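Nuclear hormone receptor HR38 (Drosophila melanogaster, PDB 1PDU) is an orphan nuclear receptor that mediates an atypical ecdysteroid signalling pathway, the region described here being its ligand-binding domain. Local coordinates at residues 115-118 against 119-122. Residues are numbered along the deposited sequence; the frame is centred on the assembly and turned at random.
Sequences VLHR and TQCL
Gln120 reaches back alongside His117 and sets its amide oxygen against both the backbone and the ring edge of that residue. His117 N points almost straight at Gln120 OE1 (2.7 Å, N-H...O angle 175°), in the amide plane and on a lone pair. The second donor, His117 ND1, lies 3.1 Å from Gln120 OE1 and comes in from above the amide plane, though the oxygen sits in the ring's own plane. Ring and amide are nearly perpendicular, 85° apart. With CG beside its own backbone N (chi1 -69°) and the chain extended beyond, Gln120 is long enough to return to the N-H three residues earlier; its other end, NE2, binds the carbonyl of His37. The two donors together grip the oxygen, while the ND1 bond and a stack on Tyr38 would limit rotation of the imidazole. In the ligand-binding domain of nuclear receptors a small antiparallel hairpin leads into a helix, and here strand 115-117 passes directly into helix 118-125. Gln120 N bonds to His117 O (3.0 Å) three residues back; Arg118 O accepts from both Cys121 N (3.1 Å) and, four residues on, Leu122 N (3.0 Å). On the buried side, Leu116 CD1 meets Cys121 SG at 3.8 Å, the small, weakly polar thiol side chain packing against Leu116 and Leu129. The Arg118 chain, extended from CG to NE, hydrogen-bonds through NE to the carbonyl of Lys107 on the partner strand.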
loop_
_atom_site.group_PDB
_atom_site.type_symbol
_atom_site.label_atom_id
_atom_site.label_comp_id
_atom_site.label_asym_id
_atom_site.label_seq_id
_atom_site.Cartn_x
_atom_site.Cartn_y
_atom_site.Cartn_z
ATOM N N VAL A 115 -11.858 -1.864 -10.569
ATOM C CA VAL A 115 -12.860 -2.066 -9.525
ATOM C C VAL A 115 -13.460 -3.456 -9.711
ATOM O O VAL A 115 -13.756 -3.860 -10.831
ATOM C CB VAL A 115 -14.009 -1.038 -9.632
ATOM C CG1 VAL A 115 -15.029 -1.267 -8.511
ATOM C CG2 VAL A 115 -13.452 0.369 -9.582
ATOM N N LEU A 116 -13.634 -4.183 -8.613
ATOM C CA LEU A 116 -14.210 -5.530 -8.651
ATOM C C LEU A 116 -15.136 -5.707 -7.454
ATOM O O LEU A 116 -15.150 -4.871 -6.541
ATOM C CB LEU A 116 -13.106 -6.591 -8.550
ATOM C CG LEU A 116 -11.911 -6.595 -9.507
ATOM C CD1 LEU A 116 -10.802 -7.463 -8.915
ATOM C CD2 LEU A 116 -12.333 -7.110 -10.875
ATOM N N HIS A 117 -15.907 -6.793 -7.457
ATOM C CA HIS A 117 -16.770 -7.096 -6.321
ATOM C C HIS A 117 -15.830 -7.683 -5.276
ATOM O O HIS A 117 -14.828 -8.309 -5.619
ATOM C CB HIS A 117 -17.786 -8.203 -6.620
ATOM C CG HIS A 117 -18.883 -7.825 -7.560
ATOM N ND1 HIS A 117 -18.706 -7.765 -8.926
ATOM C CD2 HIS A 117 -20.204 -7.607 -7.341
ATOM C CE1 HIS A 117 -19.871 -7.535 -9.509
ATOM N NE2 HIS A 117 -20.796 -7.437 -8.570
ATOM N N ARG A 118 -16.152 -7.504 -4.005
ATOM C CA ARG A 118 -15.335 -8.096 -2.965
ATOM C C ARG A 118 -15.371 -9.605 -3.156
ATOM O O ARG A 118 -14.401 -10.303 -2.858
ATOM C CB ARG A 118 -15.882 -7.731 -1.593
ATOM C CG ARG A 118 -15.908 -6.249 -1.385
ATOM C CD ARG A 118 -15.862 -5.875 0.068
ATOM N NE ARG A 118 -15.625 -4.441 0.204
ATOM C CZ ARG A 118 -15.550 -3.802 1.365
ATOM N NH1 ARG A 118 -15.698 -4.467 2.506
ATOM N NH2 ARG A 118 -15.321 -2.494 1.378
ATOM N N THR A 119 -16.491 -10.105 -3.670
ATOM C CA THR A 119 -16.651 -11.536 -3.896
ATOM C C THR A 119 -15.770 -12.098 -5.010
ATOM O O THR A 119 -15.454 -13.285 -5.005
ATOM C CB THR A 119 -18.118 -11.887 -4.186
ATOM O OG1 THR A 119 -18.582 -11.127 -5.312
ATOM C CG2 THR A 119 -18.980 -11.582 -2.958
ATOM N N GLN A 120 -15.377 -11.265 -5.970
ATOM C CA GLN A 120 -14.501 -11.731 -7.048
ATOM C C GLN A 120 -13.064 -11.801 -6.530
ATOM O O GLN A 120 -12.206 -12.427 -7.142
ATOM C CB GLN A 120 -14.531 -10.773 -8.238
ATOM C CG GLN A 120 -15.832 -10.728 -9.022
ATOM C CD GLN A 120 -15.871 -9.565 -10.004
ATOM O OE1 GLN A 120 -15.730 -8.407 -9.614
ATOM N NE2 GLN A 120 -16.066 -9.870 -11.282
ATOM N N CYS A 121 -12.808 -11.139 -5.406
ATOM C CA CYS A 121 -11.474 -11.112 -4.817
ATOM C C CYS A 121 -11.298 -12.213 -3.785
ATOM O O CYS A 121 -10.194 -12.729 -3.586
ATOM C CB CYS A 121 -11.222 -9.759 -4.153
ATOM S SG CYS A 121 -11.345 -8.354 -5.279
ATOM N N LEU A 122 -12.390 -12.562 -3.118
ATOM C CA LEU A 122 -12.346 -13.605 -2.109
ATOM C C LEU A 122 -11.803 -14.859 -2.775
ATOM O O LEU A 122 -11.086 -15.650 -2.164
ATOM C CB LEU A 122 -13.747 -13.863 -1.555
ATOM C CG LEU A 122 -13.807 -14.756 -0.313
ATOM C CD1 LEU A 122 -13.064 -14.076 0.840
ATOM C CD2 LEU A 122 -15.259 -15.023 0.057
#